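PDB 5D8Z: endoglucanase, which probably hydrolyses internal beta-1,4-glucosidic bonds of cellulose and related glucans. Local coordinates for residues Q271-E276 with G305-A310; N201-E206 with D233-L238; L22-V27 with G71-R76; F288-V293 with S338-P343. All blocks are in the same frame, centred on the assembly; numbering follows the deposited sequence.

Contact 1: residues Q271-E276 with G305-A310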
# COMPACT_ATOMS: atom_id res chain seq x y z
N GLN A 271 -13.05 -2.04 9.58
CA GLN A 271 -12.68 -2.62 8.31
C GLN A 271 -11.18 -2.65 8.12
O GLN A 271 -10.44 -1.87 8.73
CB GLN A 271 -13.33 -1.81 7.21
CG GLN A 271 -14.83 -2.02 7.21
CD GLN A 271 -15.54 -1.03 6.33
OE1 GLN A 271 -15.35 0.18 6.44
NE2 GLN A 271 -16.36 -1.54 5.46
N ALA A 272 -10.73 -3.58 7.27
CA ALA A 272 -9.33 -3.60 6.79
C ALA A 272 -9.22 -3.63 5.27
O ALA A 272 -10.17 -3.89 4.56
CB ALA A 272 -8.59 -4.77 7.37
N PHE A 273 -8.01 -3.38 4.80
CA PHE A 273 -7.68 -3.21 3.37
C PHE A 273 -6.34 -3.89 3.11
O PHE A 273 -5.33 -3.54 3.70
CB PHE A 273 -7.55 -1.71 3.08
CG PHE A 273 -7.58 -1.35 1.62
CD1 PHE A 273 -7.98 -0.07 1.25
CD2 PHE A 273 -7.23 -2.25 0.60
CE1 PHE A 273 -8.03 0.31 -0.08
CE2 PHE A 273 -7.26 -1.86 -0.73
CZ PHE A 273 -7.66 -0.59 -1.08
N ASN A 274 -6.35 -4.87 2.22
CA ASN A 274 -5.17 -5.62 1.92
C ASN A 274 -4.35 -4.97 0.82
O ASN A 274 -4.58 -5.23 -0.36
CB ASN A 274 -5.53 -7.03 1.49
CG ASN A 274 -4.32 -7.85 1.25
OD1 ASN A 274 -3.23 -7.50 1.72
ND2 ASN A 274 -4.48 -8.93 0.51
N THR A 275 -3.37 -4.15 1.19
CA THR A 275 -2.68 -3.32 0.23
C THR A 275 -1.46 -3.98 -0.43
O THR A 275 -0.83 -3.40 -1.29
CB THR A 275 -2.24 -2.02 0.89
OG1 THR A 275 -1.72 -2.31 2.20
CG2 THR A 275 -3.41 -1.09 1.02
N GLU A 276 -1.12 -5.18 -0.03
CA GLU A 276 -0.05 -5.92 -0.67
C GLU A 276 -0.35 -7.42 -0.62
O GLU A 276 -0.58 -7.98 0.45
CB GLU A 276 1.29 -5.62 0.00
CG GLU A 276 2.23 -4.72 -0.80
CD GLU A 276 3.60 -4.53 -0.13
OE1 GLU A 276 4.29 -5.53 0.18
OE2 GLU A 276 4.00 -3.35 0.08
N GLY A 305 -10.89 -4.45 0.06
CA GLY A 305 -10.19 -4.80 -1.18
C GLY A 305 -8.82 -5.44 -1.07
O GLY A 305 -8.27 -5.58 0.02
N TYR A 306 -8.28 -5.83 -2.22
CA TYR A 306 -6.89 -6.31 -2.31
C TYR A 306 -6.18 -5.47 -3.35
O TYR A 306 -6.84 -4.93 -4.25
CB TYR A 306 -6.81 -7.79 -2.68
CG TYR A 306 -7.46 -8.09 -3.98
CD1 TYR A 306 -6.78 -7.91 -5.16
CD2 TYR A 306 -8.79 -8.52 -4.04
CE1 TYR A 306 -7.39 -8.16 -6.37
CE2 TYR A 306 -9.40 -8.77 -5.25
CZ TYR A 306 -8.68 -8.60 -6.41
OH TYR A 306 -9.25 -8.87 -7.63
N VAL A 307 -4.86 -5.33 -3.20
CA VAL A 307 -4.01 -4.67 -4.20
C VAL A 307 -2.81 -5.56 -4.43
O VAL A 307 -2.10 -5.90 -3.50
CB VAL A 307 -3.51 -3.31 -3.72
CG1 VAL A 307 -2.86 -2.53 -4.85
CG2 VAL A 307 -4.65 -2.50 -3.15
N GLY A 308 -2.59 -5.93 -5.68
CA GLY A 308 -1.59 -6.94 -6.00
C GLY A 308 -0.19 -6.36 -6.11
O GLY A 308 -0.02 -5.27 -6.63
N TRP A 309 0.79 -7.08 -5.59
CA TRP A 309 2.12 -6.54 -5.54
C TRP A 309 2.83 -6.99 -6.76
O TRP A 309 3.12 -8.18 -6.89
CB TRP A 309 2.95 -6.96 -4.32
CG TRP A 309 4.33 -6.44 -4.47
CD1 TRP A 309 5.42 -7.13 -4.91
CD2 TRP A 309 4.77 -5.10 -4.26
NE1 TRP A 309 6.51 -6.31 -4.99
CE2 TRP A 309 6.15 -5.06 -4.59
CE3 TRP A 309 4.15 -3.93 -3.82
CZ2 TRP A 309 6.92 -3.90 -4.48
CZ3 TRP A 309 4.91 -2.77 -3.70
CH2 TRP A 309 6.29 -2.77 -4.03
N ALA A 310 2.89 -6.03 -7.69
CA ALA A 310 4.05 -5.62 -8.38
C ALA A 310 3.91 -5.47 -9.86
O ALA A 310 4.25 -6.38 -10.60
CB ALA A 310 5.16 -6.58 -8.10
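Asn274 and Tyr306 form a parallel backbone pair where strands 272-277 and 303-312 run side by side in the buried wall of a barrel. Two backbone hydrogen bonds join them: Asn274 N donates to Gly305 O at 3.0 Å, and Val307 N donates to Asn274 O at 2.9 Å, so that Asn274 bonds to the residues before and after its partner. Tyr306 turns outward onto helix 283-298, and its hydroxyl bonds to Leu341 O. That helix connects the two strands, making this the beta-alpha-beta crossover between the seventh and eighth strands of the TIM barrel of glycoside hydrolase family 5. Inside the barrel, with CG anti to its backbone N (chi1 -164°), Phe273 swings its ring across to the next strand and sets CE2 3.6 Å from Val307 CG2. Its CD2 lies beside Gly305, where the lack of a side chain leaves room for the ring, and Thr275 CG2 sits over one ring face. A serine in place of Phe273 would probably open a gap inside the barrel and leave Val307 CG2 without its apolar mate. Nearer the carbohydrate, Glu276 CG packs 3.7 Å from Trp309 CE3, carboxylate and indole planes 41° apart. Glu276 lines the glycan pocket: its OE1 is hydrogen-bonded to Tyr237 and its OE2 forms a salt bridge with Arg76, while Trp309 NE1 bonds to Tyr318.

Contact 2: residues N201-E206 with D233-L238. With BGC (beta-D-glucopyranose), chain C; BGC (beta-D-glucopyranose), chain B.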
# COMPACT_ATOMS: atom_id res chain seq x y z
N ASN A 201 4.87 -6.59 12.55
CA ASN A 201 5.22 -7.75 11.73
C ASN A 201 4.92 -7.57 10.24
O ASN A 201 4.23 -8.38 9.64
CB ASN A 201 4.59 -9.04 12.28
CG ASN A 201 5.30 -10.29 11.77
OD1 ASN A 201 6.54 -10.38 11.77
ND2 ASN A 201 4.51 -11.28 11.31
N TRP A 202 5.46 -6.50 9.65
CA TRP A 202 5.23 -6.19 8.25
C TRP A 202 3.74 -6.14 7.96
O TRP A 202 3.32 -6.55 6.87
CB TRP A 202 5.90 -7.24 7.35
CG TRP A 202 7.27 -7.59 7.78
CD1 TRP A 202 7.62 -8.46 8.77
CD2 TRP A 202 8.50 -7.05 7.28
NE1 TRP A 202 8.98 -8.50 8.92
CE2 TRP A 202 9.55 -7.65 8.01
CE3 TRP A 202 8.82 -6.12 6.29
CZ2 TRP A 202 10.89 -7.35 7.77
CZ3 TRP A 202 10.16 -5.84 6.05
CH2 TRP A 202 11.18 -6.45 6.79
N THR A 203 2.97 -5.60 8.90
CA THR A 203 1.49 -5.66 8.88
C THR A 203 0.98 -6.99 8.39
O THR A 203 0.00 -7.06 7.65
CB THR A 203 0.81 -4.61 7.95
OG1 THR A 203 1.66 -4.26 6.85
CG2 THR A 203 0.42 -3.39 8.69
N SER A 204 1.63 -8.06 8.79
CA SER A 204 1.09 -9.35 8.43
C SER A 204 -0.35 -9.38 8.93
O SER A 204 -0.64 -8.95 10.05
CB SER A 204 1.92 -10.44 9.06
OG SER A 204 1.24 -11.67 9.05
N ALA A 205 -1.25 -9.83 8.06
CA ALA A 205 -2.65 -10.06 8.42
C ALA A 205 -2.85 -11.19 9.42
O ALA A 205 -3.86 -11.24 10.11
CB ALA A 205 -3.46 -10.38 7.17
N GLU A 206 -1.91 -12.13 9.47
CA GLU A 206 -1.98 -13.28 10.36
C GLU A 206 -1.78 -12.90 11.82
O GLU A 206 -2.40 -13.47 12.69
CB GLU A 206 -0.93 -14.29 9.95
CG GLU A 206 -0.90 -15.57 10.76
CD GLU A 206 -0.54 -16.76 9.89
OE1 GLU A 206 -1.10 -16.86 8.77
OE2 GLU A 206 0.29 -17.61 10.31
N ASP A 233 -4.58 -1.52 7.58
CA ASP A 233 -3.75 -1.71 6.41
C ASP A 233 -3.08 -3.01 6.67
O ASP A 233 -2.34 -3.13 7.63
CB ASP A 233 -2.70 -0.59 6.38
CG ASP A 233 -1.88 -0.55 5.08
OD1 ASP A 233 -2.06 -1.46 4.25
OD2 ASP A 233 -1.06 0.40 4.91
N VAL A 234 -3.32 -4.01 5.84
CA VAL A 234 -2.66 -5.30 6.03
C VAL A 234 -2.12 -5.87 4.73
O VAL A 234 -2.57 -5.51 3.64
CB VAL A 234 -3.57 -6.33 6.74
CG1 VAL A 234 -4.17 -5.73 8.01
CG2 VAL A 234 -4.70 -6.78 5.84
N HIS A 235 -1.14 -6.75 4.90
CA HIS A 235 -0.38 -7.35 3.82
C HIS A 235 -0.30 -8.86 4.09
O HIS A 235 -0.27 -9.28 5.26
CB HIS A 235 1.01 -6.76 3.82
CG HIS A 235 1.08 -5.33 3.38
ND1 HIS A 235 2.27 -4.71 3.05
CD2 HIS A 235 0.11 -4.40 3.17
CE1 HIS A 235 2.04 -3.47 2.69
NE2 HIS A 235 0.74 -3.25 2.74
N LYS A 236 -0.27 -9.66 3.02
CA LYS A 236 -0.26 -11.13 3.09
C LYS A 236 0.13 -11.79 1.77
O LYS A 236 -0.50 -11.56 0.71
CB LYS A 236 -1.63 -11.67 3.48
CG LYS A 236 -1.65 -12.37 4.82
CD LYS A 236 -0.97 -13.71 4.74
CE LYS A 236 -0.02 -13.97 5.89
NZ LYS A 236 0.75 -15.21 5.59
N TYR A 237 1.16 -12.64 1.85
CA TYR A 237 1.69 -13.32 0.67
C TYR A 237 1.38 -14.79 0.81
O TYR A 237 0.97 -15.22 1.87
CB TYR A 237 3.19 -13.06 0.58
CG TYR A 237 3.46 -11.64 0.15
CD1 TYR A 237 3.40 -11.29 -1.20
CD2 TYR A 237 3.73 -10.64 1.07
CE1 TYR A 237 3.66 -10.01 -1.62
CE2 TYR A 237 3.96 -9.35 0.64
CZ TYR A 237 3.93 -9.05 -0.69
OH TYR A 237 4.15 -7.77 -1.13
N LEU A 238 1.58 -15.57 -0.25
CA LEU A 238 1.09 -16.94 -0.28
C LEU A 238 2.18 -18.00 -0.16
O LEU A 238 1.93 -19.19 -0.40
CB LEU A 238 0.25 -17.16 -1.54
CG LEU A 238 -1.17 -16.54 -1.45
CD1 LEU A 238 -1.14 -15.04 -1.69
CD2 LEU A 238 -2.17 -17.16 -2.41
C2 BGC C . 8.68 -12.65 7.61
C3 BGC C . 8.69 -11.77 6.34
C4 BGC C . 10.07 -11.10 6.12
C5 BGC C . 11.27 -12.00 6.52
C6 BGC C . 12.52 -11.19 6.85
C1 BGC C . 9.86 -13.62 7.60
O1 BGC C . 9.80 -14.53 8.71
O2 BGC C . 7.44 -13.37 7.71
O3 BGC C . 7.64 -10.78 6.41
O4 BGC C . 10.22 -10.74 4.73
O5 BGC C . 11.07 -12.86 7.66
O6 BGC C . 13.46 -12.06 7.48
C2 BGC B . 10.41 -9.12 2.89
C3 BGC B . 9.68 -8.05 2.05
C4 BGC B . 8.17 -8.23 2.04
C5 BGC B . 7.64 -8.47 3.47
C6 BGC B . 6.18 -8.91 3.45
C1 BGC B . 9.76 -9.45 4.26
O2 BGC B . 11.75 -8.66 3.11
O3 BGC B . 10.07 -8.07 0.66
O4 BGC B . 7.62 -7.10 1.33
O5 BGC B . 8.33 -9.51 4.18
O6 BGC B . 6.01 -10.24 3.98
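The carbonyl oxygen of Thr203 draws two neighbouring groups of the facing strand: His235 N donates a hydrogen bond to it at 3.0 Å (N-H...O angle 161°), and the CA-H of Val234 makes a longer contact. In this TIM barrel the pairing lays the loop that follows the fifth strand against the end of the sixth, strand 230-235, beside the sugar-binding cleft. His235 O is used in the same double way, receiving Ala205 N at 3.0 Å and the CA-H of Ser204, so one short bridge between Ser204 and His235 fixes the loop. Ser204 OG then accepts from Glu206 N, an ST turn that folds the chain just beyond the bridge.

Side chains fill in around this backbone link. Thr203 OG1 stands 3.7 Å above one face of the His235 ring, near its rim, and makes a weak bond back to Trp202 O. The imidazole itself is held at both nitrogens: ND1 is hydrogen-bonded to Glu164, and NE2 more weakly to Thr275. Ala205 CB rests 3.6 Å from Lys236 CG, against the outside of the lysine chain. Glu206 OE1 stays beyond salt-bridge range of Lys236 NZ, whose firmer partner is Asn253.

The two linked glucose units lie over the same face of Trp202: O3 of the chain C sugar is 3.3 Å above the indole plane, and C1 of the chain B sugar is 3.9 Å above it. From the loop that follows strand 230-235, Tyr237 CE2 meets C6 of the chain B glucose at 3.6 Å.

Contact 3: residues L22-V27 with G71-R76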
# COMPACT_ATOMS: atom_id res chain seq x y z
N LEU A 22 -14.07 -6.25 -2.66
CA LEU A 22 -15.24 -5.94 -3.58
C LEU A 22 -15.39 -4.45 -3.86
O LEU A 22 -15.66 -4.07 -5.02
CB LEU A 22 -16.53 -6.57 -3.06
CG LEU A 22 -17.90 -6.46 -3.75
CD1 LEU A 22 -18.72 -7.76 -3.81
CD2 LEU A 22 -18.66 -5.38 -2.99
N GLN A 23 -15.20 -3.59 -2.87
CA GLN A 23 -15.17 -2.15 -3.18
C GLN A 23 -13.95 -1.75 -4.03
O GLN A 23 -14.08 -0.96 -4.95
CB GLN A 23 -15.20 -1.28 -1.93
CG GLN A 23 -15.63 0.16 -2.25
CD GLN A 23 -15.42 1.18 -1.13
OE1 GLN A 23 -15.22 0.85 0.06
NE2 GLN A 23 -15.46 2.46 -1.52
N PHE A 24 -12.75 -2.28 -3.72
CA PHE A 24 -11.51 -1.88 -4.40
C PHE A 24 -10.77 -3.09 -4.86
O PHE A 24 -10.68 -4.05 -4.14
CB PHE A 24 -10.59 -1.11 -3.47
CG PHE A 24 -11.07 0.28 -3.16
CD1 PHE A 24 -11.00 1.26 -4.10
CD2 PHE A 24 -11.62 0.58 -1.93
CE1 PHE A 24 -11.44 2.54 -3.83
CE2 PHE A 24 -12.06 1.85 -1.64
CZ PHE A 24 -11.98 2.83 -2.59
N ALA A 25 -10.24 -3.03 -6.08
CA ALA A 25 -9.18 -3.97 -6.48
C ALA A 25 -8.16 -3.24 -7.33
O ALA A 25 -8.51 -2.49 -8.23
CB ALA A 25 -9.76 -5.16 -7.20
N GLY A 26 -6.88 -3.42 -7.02
CA GLY A 26 -5.82 -2.61 -7.61
C GLY A 26 -4.48 -3.30 -7.74
O GLY A 26 -4.30 -4.46 -7.38
N VAL A 27 -3.51 -2.56 -8.25
CA VAL A 27 -2.17 -3.09 -8.30
C VAL A 27 -1.14 -2.03 -7.86
O VAL A 27 -1.38 -0.81 -7.99
CB VAL A 27 -1.92 -3.75 -9.69
CG1 VAL A 27 -2.71 -3.05 -10.78
CG2 VAL A 27 -0.46 -3.85 -10.04
N GLY A 71 -10.87 -4.00 -14.96
CA GLY A 71 -11.81 -3.63 -13.93
C GLY A 71 -11.17 -3.17 -12.64
O GLY A 71 -11.85 -3.04 -11.64
N PHE A 72 -9.86 -2.95 -12.65
CA PHE A 72 -9.18 -2.38 -11.50
C PHE A 72 -9.65 -0.96 -11.30
O PHE A 72 -10.13 -0.32 -12.23
CB PHE A 72 -7.66 -2.43 -11.67
CG PHE A 72 -7.10 -3.83 -11.57
CD1 PHE A 72 -7.17 -4.53 -10.40
CD2 PHE A 72 -6.47 -4.43 -12.66
CE1 PHE A 72 -6.65 -5.80 -10.30
CE2 PHE A 72 -5.92 -5.70 -12.55
CZ PHE A 72 -6.03 -6.39 -11.37
N ASN A 73 -9.33 -0.46 -10.12
CA ASN A 73 -10.12 0.51 -9.40
C ASN A 73 -9.32 1.53 -8.63
O ASN A 73 -9.75 2.64 -8.41
CB ASN A 73 -10.78 -0.30 -8.31
CG ASN A 73 -12.10 0.20 -7.97
OD1 ASN A 73 -12.41 1.34 -8.25
ND2 ASN A 73 -12.91 -0.65 -7.35
N VAL A 74 -8.18 1.05 -8.12
CA VAL A 74 -7.26 1.81 -7.31
C VAL A 74 -5.82 1.38 -7.66
O VAL A 74 -5.60 0.26 -8.09
CB VAL A 74 -7.53 1.54 -5.82
CG1 VAL A 74 -7.27 0.09 -5.48
CG2 VAL A 74 -6.70 2.42 -4.91
N PHE A 75 -4.85 2.26 -7.45
CA PHE A 75 -3.44 1.90 -7.59
C PHE A 75 -2.67 2.37 -6.41
O PHE A 75 -3.00 3.37 -5.79
CB PHE A 75 -2.87 2.45 -8.90
CG PHE A 75 -3.58 1.91 -10.08
CD1 PHE A 75 -3.53 0.55 -10.35
CD2 PHE A 75 -4.40 2.70 -10.82
CE1 PHE A 75 -4.24 -0.00 -11.40
CE2 PHE A 75 -5.13 2.17 -11.89
CZ PHE A 75 -5.04 0.81 -12.17
N ARG A 76 -1.65 1.63 -6.08
CA ARG A 76 -0.86 1.96 -4.94
C ARG A 76 0.49 2.38 -5.45
O ARG A 76 1.09 1.66 -6.21
CB ARG A 76 -0.75 0.77 -4.04
CG ARG A 76 -0.06 1.08 -2.74
CD ARG A 76 -0.33 -0.00 -1.75
NE ARG A 76 0.29 0.24 -0.46
CZ ARG A 76 1.42 -0.34 -0.06
NH1 ARG A 76 2.10 -1.15 -0.86
NH2 ARG A 76 1.86 -0.09 1.16
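Val27 and Phe75 make the close-packed end of this contact, which joins the first and second strands of the barrel. Their side chains run alongside one another in the same direction, and Val27 CG1 reaches Phe75 CE1 at 3.5 Å. Phe75 CG is anti to the carbonyl carbon (chi1 -60°), which keeps the ring beside the neighbouring strand with an edge, in its own plane, turned to Val27 O. That oxygen also accepts a nearly straight hydrogen bond from Arg76 N, at 3.1 Å with an N-H...O angle of 167°, although the donor approaches from above the carbonyl plane. Phe72 comes in from the loop ahead of the second strand: Val27 CG1 lies over one face of its ring, while its CD1 edge meets Ala25 O at 3.3 Å.

The short strand axes cross at 42°, and toward the chain start the contact comes nearer the surface, with Phe24 and Asn73 both partly exposed. Here Phe24 CD1 lies 3.9 Å from Val74 CB, the two side chains at about a right angle. Asn73 ND2 lies 2.7 Å from the backbone O of the exposed Gln23.

Phe75 packs on helix 59-68, where Phe66 also meets the Phe72 ring almost at right angles. The next residue, Arg76, leads its side chain away, its guanidinium bonded to Asn28 and in salt bridges with Asp118 and Glu276. The strand holding Ala25 and Gly26 is flanked by strand 303-312, the last of the barrel, and strand 74-79 by strand 114-119.

Contact 4: residues F288-V293 with S338-P343; sequences FMCQQV and SACLAP
Cys340 and Cys290 are joined by a disulfide, SG to SG 2.1 Å, which ties the last helix of the chain, 335-341, to helix 283-298 on the outside of the barrel. The two cysteines have the most surface buried by the contact; within the whole protein Cys340 is buried and Cys290 partly exposed. The CSSC torsion is -117°, a left-handed bridge, and the two CA atoms stand 5.2 Å apart. The CA-CB bond of Cys340 points at the partner helix, whereas that of Cys290 leaves its own helix at a tangent.

Leu341 adds the apolar half. Its CD2 branch lies 3.5 Å from Met289 SD, the two side chains crossing at about a right angle, and more loosely 4.3 Å from Val293 CG2, one helical turn further on. Met289 starts out anti to its nitrogen (chi1 172°), then folds at the next two torsions, which brings both CG and SD against the leucine; CG also lies 3.9 Å from Cys340 CB. Putting an alanine at Met289 would remove both atoms and is likely to leave Leu341 CD2 poorly packed and a gap beside the disulfide. With no polar bond crossing between the two segments, sulfur and methyl groups carry the join.

Beneath the helices lies the eighth barrel strand, 303-312, from which Tyr306 packs on Val293. Met289 continues onto Leu238 beyond the sixth strand, and Pro343 packs on Phe72, just ahead of the second strand.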
# COMPACT_ATOMS: atom_id res chain seq x y z
N PHE A 288 -4.45 -21.25 -5.51
CA PHE A 288 -4.53 -20.67 -4.15
C PHE A 288 -4.93 -19.20 -4.06
O PHE A 288 -5.53 -18.79 -3.11
CB PHE A 288 -3.23 -20.85 -3.39
CG PHE A 288 -3.00 -22.24 -2.86
CD1 PHE A 288 -3.91 -22.82 -1.99
CD2 PHE A 288 -1.84 -22.94 -3.17
CE1 PHE A 288 -3.69 -24.09 -1.47
CE2 PHE A 288 -1.61 -24.21 -2.66
CZ PHE A 288 -2.53 -24.78 -1.81
N MET A 289 -4.56 -18.39 -5.04
CA MET A 289 -4.89 -16.97 -5.02
C MET A 289 -6.37 -16.76 -5.32
O MET A 289 -7.00 -15.84 -4.78
CB MET A 289 -4.05 -16.22 -6.06
CG MET A 289 -4.41 -14.76 -6.30
SD MET A 289 -4.17 -13.81 -4.80
CE MET A 289 -2.38 -13.81 -4.81
N CYS A 290 -6.93 -17.59 -6.20
CA CYS A 290 -8.34 -17.45 -6.57
C CYS A 290 -9.21 -17.78 -5.37
O CYS A 290 -10.26 -17.14 -5.15
CB CYS A 290 -8.69 -18.31 -7.77
SG CYS A 290 -8.48 -17.45 -9.36
N GLN A 291 -8.73 -18.74 -4.59
CA GLN A 291 -9.35 -19.08 -3.33
C GLN A 291 -9.36 -17.86 -2.40
O GLN A 291 -10.45 -17.43 -1.96
CB GLN A 291 -8.69 -20.33 -2.70
CG GLN A 291 -8.98 -21.60 -3.49
CD GLN A 291 -8.29 -22.87 -2.97
OE1 GLN A 291 -7.33 -22.85 -2.17
NE2 GLN A 291 -8.79 -24.00 -3.44
N GLN A 292 -8.20 -17.26 -2.15
CA GLN A 292 -8.11 -16.07 -1.27
C GLN A 292 -8.98 -14.90 -1.72
O GLN A 292 -9.53 -14.19 -0.89
CB GLN A 292 -6.66 -15.60 -1.14
CG GLN A 292 -6.47 -14.27 -0.41
CD GLN A 292 -5.01 -13.86 -0.25
OE1 GLN A 292 -4.51 -13.03 -0.99
NE2 GLN A 292 -4.33 -14.46 0.71
N VAL A 293 -9.10 -14.70 -3.03
CA VAL A 293 -9.84 -13.57 -3.58
C VAL A 293 -11.34 -13.84 -3.52
O VAL A 293 -12.13 -12.92 -3.30
CB VAL A 293 -9.43 -13.29 -5.04
CG1 VAL A 293 -10.31 -12.23 -5.68
CG2 VAL A 293 -7.96 -12.86 -5.10
N SER A 338 -4.61 -12.36 -15.01
CA SER A 338 -5.74 -12.72 -15.88
C SER A 338 -6.48 -13.96 -15.39
O SER A 338 -7.67 -14.07 -15.56
CB SER A 338 -5.29 -12.90 -17.33
OG SER A 338 -4.43 -14.01 -17.43
N ALA A 339 -5.78 -14.88 -14.75
CA ALA A 339 -6.44 -16.03 -14.14
C ALA A 339 -7.19 -15.64 -12.86
O ALA A 339 -8.30 -16.11 -12.63
CB ALA A 339 -5.45 -17.14 -13.85
N CYS A 340 -6.58 -14.80 -12.02
CA CYS A 340 -7.13 -14.57 -10.68
C CYS A 340 -7.44 -13.13 -10.24
O CYS A 340 -8.55 -12.85 -9.81
CB CYS A 340 -6.23 -15.26 -9.66
SG CYS A 340 -6.43 -17.07 -9.63
N LEU A 341 -6.48 -12.22 -10.34
CA LEU A 341 -6.58 -10.96 -9.63
C LEU A 341 -7.47 -9.95 -10.27
O LEU A 341 -7.95 -9.07 -9.60
CB LEU A 341 -5.21 -10.33 -9.45
CG LEU A 341 -4.14 -11.07 -8.68
CD1 LEU A 341 -2.86 -10.27 -8.72
CD2 LEU A 341 -4.55 -11.26 -7.23
N ALA A 342 -7.67 -10.04 -11.58
CA ALA A 342 -8.52 -9.04 -12.25
C ALA A 342 -9.99 -9.22 -11.90
O ALA A 342 -10.54 -10.28 -12.11
CB ALA A 342 -8.33 -9.08 -13.76
N PRO A 343 -10.61 -8.18 -11.36
CA PRO A 343 -12.05 -8.22 -11.17
C PRO A 343 -12.82 -8.78 -12.38
O PRO A 343 -13.78 -9.54 -12.20
CB PRO A 343 -12.43 -6.75 -10.93
CG PRO A 343 -11.16 -5.98 -10.97
CD PRO A 343 -10.05 -6.95 -10.79

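Overall arrangement
Contacts 1 and 3 are barrel wall: parallel strands 272-277 with 303-312, and 24-30 with 74-79, meet through backbone bonds and buried apolar side chains. They adjoin, because 303-312 and 24-30 are neighbours where the barrel closes, and a salt bridge from Glu276 to Arg76 ties one to the other. Contact 2, also buried, shares the sheet with contact 1 but lies toward the cleft, where a loop replaces the second strand and aromatic rings meet sugar. Contact 4 lies outside, its centre about 18 Å from the centre of the chain, relying on a disulfide and methyl packing; Tyr306 connects it to contact 1, and Pro343 with Phe72 to contact 3.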